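Local coordinates for protein glutathione S-transferase (Pseudomonas protegens, PDB 4IKH) that probably catalyses the conjugation of glutathione to electrophilic substrates as a member of the glutathione transferase superfamily, and binds two glutathione molecules, at residues Arg150-Glu153 and Arg154-Glu158; Gly164-Asp167 and Lys168-Gly172. All blocks are in the same frame, centred on the assembly; numbering follows the deposited sequence.

Contact 1 of 2, residues Arg150-Glu153 and Arg154-Glu158; sequences RPLE and RYVNE. With GSH (glutathione), chain D.
The carbonyl oxygen of Pro151 approaches the Tyr155 ring obliquely, 3.1 Å from CD2, while the CG methylene of Arg154 lies over the centre of one face of that ring. The Arg154 guanidinium has Tyr155 OH and O11 of glutathione at its edge, in its plane, and makes a cation-pi contact with Phe137 of the second subunit. With CG opposite the backbone N (chi1 163°) and the chain extended from CG to NE, the guanidinium stands off the helix at the glutathione carboxylate. There NH1 donates an almost straight bond to O11 (3.0 Å, 176°) and NH2 a more bent one to O12 (3.2 Å), gripping both oxygens of the gamma-glutamyl carboxylate. The same glutathione is bonded to Asn32 of the second subunit and so sits between the chains. Leu152 CD1 touches Val156 CG2 at 3.9 Å, and the backbone N-H groups of Arg154 to Asn157 bond in the i to i+4 manner. Tyr155 OH is hydrogen-bonded to Gln134 of the second subunit, where Pro151 and Tyr155 pack on their counterparts. Within the chain, helix 150-170 here lies against Phe138, Gln134 and Met131 of helix 111-140, with Leu204 of a loop beside Leu152 and Val156.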
loop_
_atom_site.group_PDB
_atom_site.type_symbol
_atom_site.label_atom_id
_atom_site.label_comp_id
_atom_site.label_asym_id
_atom_site.label_seq_id
_atom_site.Cartn_x
_atom_site.Cartn_y
_atom_site.Cartn_z
ATOM N N ARG A 150 9.382 -5.566 23.971
ATOM C CA ARG A 150 8.034 -5.844 23.468
ATOM C C ARG A 150 7.710 -5.231 22.084
ATOM O O ARG A 150 6.995 -5.861 21.294
ATOM C CB ARG A 150 6.966 -5.462 24.501
ATOM C CG ARG A 150 7.025 -6.282 25.790
ATOM C CD ARG A 150 6.030 -5.765 26.830
ATOM N NE ARG A 150 6.448 -4.490 27.416
ATOM C CZ ARG A 150 5.774 -3.850 28.366
ATOM N NH1 ARG A 150 4.642 -4.361 28.835
ATOM N NH2 ARG A 150 6.224 -2.697 28.848
ATOM N N PRO A 151 8.215 -4.008 21.786
ATOM C CA PRO A 151 8.009 -3.508 20.418
ATOM C C PRO A 151 8.651 -4.413 19.356
ATOM O O PRO A 151 7.948 -4.833 18.438
ATOM C CB PRO A 151 8.687 -2.133 20.440
ATOM C CG PRO A 151 8.545 -1.683 21.856
ATOM C CD PRO A 151 8.723 -2.945 22.677
ATOM N N LEU A 152 9.947 -4.698 19.484
ATOM C CA LEU A 152 10.630 -5.647 18.597
ATOM C C LEU A 152 9.829 -6.943 18.406
ATOM O O LEU A 152 9.595 -7.373 17.277
ATOM C CB LEU A 152 12.040 -5.967 19.114
ATOM C CG LEU A 152 12.836 -7.011 18.313
ATOM C CD1 LEU A 152 13.141 -6.518 16.903
ATOM C CD2 LEU A 152 14.121 -7.420 19.035
ATOM N N GLU A 153 9.389 -7.543 19.510
ATOM C CA GLU A 153 8.605 -8.777 19.474
ATOM C C GLU A 153 7.278 -8.635 18.731
ATOM O O GLU A 153 6.831 -9.573 18.070
ATOM C CB GLU A 153 8.345 -9.276 20.899
ATOM C CG GLU A 153 9.502 -10.083 21.484
ATOM C CD GLU A 153 9.409 -10.251 22.990
ATOM O OE1 GLU A 153 8.355 -9.907 23.572
ATOM O OE2 GLU A 153 10.398 -10.725 23.591
ATOM N N ARG A 154 6.641 -7.474 18.869
ATOM C CA ARG A 154 5.382 -7.193 18.180
ATOM C C ARG A 154 5.568 -7.254 16.665
ATOM O O ARG A 154 4.753 -7.850 15.945
ATOM C CB ARG A 154 4.863 -5.801 18.580
ATOM C CG ARG A 154 3.804 -5.227 17.645
ATOM C CD ARG A 154 3.150 -3.968 18.231
ATOM N NE ARG A 154 2.322 -3.263 17.250
ATOM C CZ ARG A 154 1.077 -3.611 16.930
ATOM N NH1 ARG A 154 0.504 -4.663 17.507
ATOM N NH2 ARG A 154 0.398 -2.908 16.030
ATOM N N TYR A 155 6.642 -6.631 16.184
ATOM C CA TYR A 155 6.898 -6.559 14.745
ATOM C C TYR A 155 7.571 -7.816 14.168
ATOM O O TYR A 155 7.388 -8.133 12.996
ATOM C CB TYR A 155 7.669 -5.283 14.418
ATOM C CG TYR A 155 6.860 -4.070 14.825
ATOM C CD1 TYR A 155 5.682 -3.758 14.158
ATOM C CD2 TYR A 155 7.235 -3.273 15.902
ATOM C CE1 TYR A 155 4.910 -2.674 14.524
ATOM C CE2 TYR A 155 6.460 -2.174 16.283
ATOM C CZ TYR A 155 5.300 -1.890 15.586
ATOM O OH TYR A 155 4.504 -0.829 15.936
ATOM N N VAL A 156 8.342 -8.523 14.988
ATOM C CA VAL A 156 8.863 -9.830 14.591
ATOM C C VAL A 156 7.689 -10.782 14.402
ATOM O O VAL A 156 7.577 -11.456 13.373
ATOM C CB VAL A 156 9.850 -10.366 15.632
ATOM C CG1 VAL A 156 10.131 -11.880 15.430
ATOM C CG2 VAL A 156 11.135 -9.565 15.565
ATOM N N ASN A 157 6.793 -10.802 15.383
ATOM C CA ASN A 157 5.607 -11.649 15.318
ATOM C C ASN A 157 4.695 -11.318 14.151
ATOM O O ASN A 157 4.079 -12.216 13.572
ATOM C CB ASN A 157 4.838 -11.606 16.643
ATOM C CG ASN A 157 5.474 -12.493 17.704
ATOM O OD1 ASN A 157 6.363 -13.287 17.398
ATOM N ND2 ASN A 157 5.012 -12.374 18.947
ATOM N N GLU A 158 4.599 -10.034 13.804
ATOM C CA GLU A 158 3.786 -9.646 12.655
ATOM C C GLU A 158 4.472 -10.080 11.368
ATOM O O GLU A 158 3.826 -10.537 10.428
ATOM C CB GLU A 158 3.513 -8.133 12.659
ATOM C CG GLU A 158 2.834 -7.605 11.407
ATOM C CD GLU A 158 1.468 -8.228 11.140
ATOM O OE1 GLU A 158 0.880 -8.843 12.055
ATOM O OE2 GLU A 158 0.978 -8.090 10.004
HETATM N N1 GSH D . -4.440 -6.839 16.203
HETATM C CA1 GSH D . -3.569 -6.476 15.147
HETATM C C1 GSH D . -2.573 -5.462 15.615
HETATM O O11 GSH D . -2.332 -5.324 16.853
HETATM O O12 GSH D . -1.962 -4.737 14.771
HETATM C CB1 GSH D . -4.383 -5.901 14.037
HETATM C CG1 GSH D . -5.184 -4.680 14.503
HETATM C CD1 GSH D . -5.557 -3.948 13.232
HETATM O OE1 GSH D . -5.799 -4.610 12.243
HETATM N N2 GSH D . -5.600 -2.481 13.170
HETATM C CA2 GSH D . -5.942 -1.836 11.934
HETATM C C2 GSH D . -4.671 -1.352 11.244
HETATM O O2 GSH D . -3.732 -0.899 11.921
HETATM C CB2 GSH D . -6.840 -0.668 12.190
HETATM S SG2 GSH D . -8.394 -1.194 12.856
HETATM N N3 GSH D . -4.508 -1.398 9.794
HETATM C CA3 GSH D . -3.257 -0.909 9.212
HETATM C C3 GSH D . -3.404 -0.527 7.767
HETATM O O31 GSH D . -4.520 -0.240 7.274
HETATM O O32 GSH D . -2.399 -0.485 7.021
#

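Contact 2 of 2, residues Gly164-Asp167 and Lys168-Gly172; sequences GVLD and KHLGG
Leu166 and Leu170, one turn apart, meet with different first torsions: CG of Leu166 is turned opposite its own amide nitrogen (chi1 -171°), whereas CG of Leu170 stands beside its amide nitrogen (chi1 -71°). The second choice folds the Leu170 branch back along the helix, bringing its CD1 to 3.8 Å from Leu166 CG and laying its CG against Leu166 O at 3.3 Å. The two side chains meet at a slant, methyl against methine, and both are buried. The rest of the turn is held by the main chain. Lys168 N bonds to Gly164 O at 3.0 Å, and His169 N to Val165 O at 3.1 Å. Further on, the pattern slackens. Leu170 N bonds to Leu166 O (3.0 Å) and weakly to Asp167 O (3.3 Å), and the latter oxygen takes a second weak bond from Gly171 N at 3.4 Å. One carbonyl thus receives two weak, poorly aligned bonds just before the loop residues Gly171 and Gly172. The polar ends of this turn are engaged elsewhere: Asp167 OD1 accepts the N-H of Glu212 in the first turn of helix 211-220, and His169 NE2 bonds to the carbonyl of Ile176 while its ring meets that of Trp120. The leucine pair fills the junction with two other helices, Leu166 resting on Thr188, Ile192 and Val213, and Leu170 on Phe189 and Val216. Aliphatic side chains spaced one turn apart and directed at neighbouring helices are characteristic of helix-bundle packing, here in the all-helical C-terminal domain of the glutathione transferase fold.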
loop_
_atom_site.group_PDB
_atom_site.type_symbol
_atom_site.label_atom_id
_atom_site.label_comp_id
_atom_site.label_asym_id
_atom_site.label_seq_id
_atom_site.Cartn_x
_atom_site.Cartn_y
_atom_site.Cartn_z
ATOM N N GLY A 164 4.074 -16.360 6.905
ATOM C CA GLY A 164 3.270 -17.570 6.895
ATOM C C GLY A 164 2.091 -17.464 5.950
ATOM O O GLY A 164 1.681 -18.452 5.347
ATOM N N VAL A 165 1.531 -16.265 5.818
ATOM C CA VAL A 165 0.441 -16.063 4.879
ATOM C C VAL A 165 0.986 -16.291 3.479
ATOM O O VAL A 165 0.393 -17.006 2.661
ATOM C CB VAL A 165 -0.148 -14.635 4.983
ATOM C CG1 VAL A 165 -0.998 -14.320 3.762
ATOM C CG2 VAL A 165 -0.970 -14.489 6.253
ATOM N N LEU A 166 2.139 -15.690 3.218
ATOM C CA LEU A 166 2.778 -15.815 1.922
ATOM C C LEU A 166 3.271 -17.255 1.680
ATOM O O LEU A 166 3.190 -17.777 0.558
ATOM C CB LEU A 166 3.953 -14.850 1.848
ATOM C CG LEU A 166 4.579 -14.742 0.460
ATOM C CD1 LEU A 166 3.609 -14.059 -0.486
ATOM C CD2 LEU A 166 5.895 -13.976 0.539
ATOM N N ASP A 167 3.785 -17.891 2.728
ATOM C CA ASP A 167 4.295 -19.262 2.593
ATOM C C ASP A 167 3.176 -20.231 2.234
ATOM O O ASP A 167 3.323 -21.053 1.321
ATOM C CB ASP A 167 5.006 -19.711 3.864
ATOM C CG ASP A 167 5.739 -21.039 3.689
ATOM O OD1 ASP A 167 6.782 -21.058 2.997
ATOM O OD2 ASP A 167 5.277 -22.057 4.253
ATOM N N LYS A 168 2.058 -20.134 2.948
ATOM C CA LYS A 168 0.886 -20.945 2.646
ATOM C C LYS A 168 0.446 -20.721 1.201
ATOM O O LYS A 168 0.087 -21.656 0.506
ATOM C CB LYS A 168 -0.252 -20.585 3.601
ATOM C CG LYS A 168 -1.587 -21.246 3.287
ATOM C CD LYS A 168 -1.735 -22.570 4.015
ATOM C CE LYS A 168 -3.193 -23.019 4.075
ATOM N NZ LYS A 168 -4.047 -22.040 4.821
ATOM N N HIS A 169 0.497 -19.477 0.741
ATOM C CA HIS A 169 0.014 -19.140 -0.598
ATOM C C HIS A 169 0.900 -19.685 -1.723
ATOM O O HIS A 169 0.407 -20.041 -2.783
ATOM C CB HIS A 169 -0.107 -17.623 -0.744
ATOM C CG HIS A 169 -0.381 -17.168 -2.145
ATOM N ND1 HIS A 169 -1.630 -17.260 -2.729
ATOM C CD2 HIS A 169 0.429 -16.614 -3.078
ATOM C CE1 HIS A 169 -1.576 -16.781 -3.959
ATOM N NE2 HIS A 169 -0.337 -16.380 -4.199
ATOM N N LEU A 170 2.207 -19.717 -1.493
ATOM C CA LEU A 170 3.161 -20.075 -2.536
ATOM C C LEU A 170 3.257 -21.590 -2.710
ATOM O O LEU A 170 3.871 -22.076 -3.674
ATOM C CB LEU A 170 4.544 -19.475 -2.241
ATOM C CG LEU A 170 4.659 -17.954 -2.398
ATOM C CD1 LEU A 170 5.996 -17.470 -1.843
ATOM C CD2 LEU A 170 4.525 -17.588 -3.867
ATOM N N GLY A 171 2.653 -22.329 -1.781
ATOM C CA GLY A 171 2.633 -23.787 -1.863
ATOM C C GLY A 171 2.069 -24.245 -3.193
ATOM O O GLY A 171 0.917 -23.958 -3.511
ATOM N N GLY A 172 2.890 -24.935 -3.982
ATOM C CA GLY A 172 2.459 -25.427 -5.278
ATOM C C GLY A 172 2.502 -24.411 -6.409
ATOM O O GLY A 172 2.096 -24.719 -7.522
#

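In the fold
Contacts 1 and 2 occupy the two ends of one helix, 150-170, with centres about 21 Å apart and nearest atoms about 7 Å apart, so they do not touch. Residues 150-158 lie partly against the second subunit, through Arg150, Pro151, Arg154 and Tyr155, and supply Arg154 to a glutathione held between the chains; the Arg154 side chain is also about 9 Å from another bound glutathione. Residues 164-172 are turned mainly to helices 183-196 and 211-220 of their own chain and lie away from the ligand sites, the Val165 side chain staying about 10 Å from a bound glutathione. Val165 still packs on Asn70 of the second subunit, so the helix meets the partner chain at both contacts.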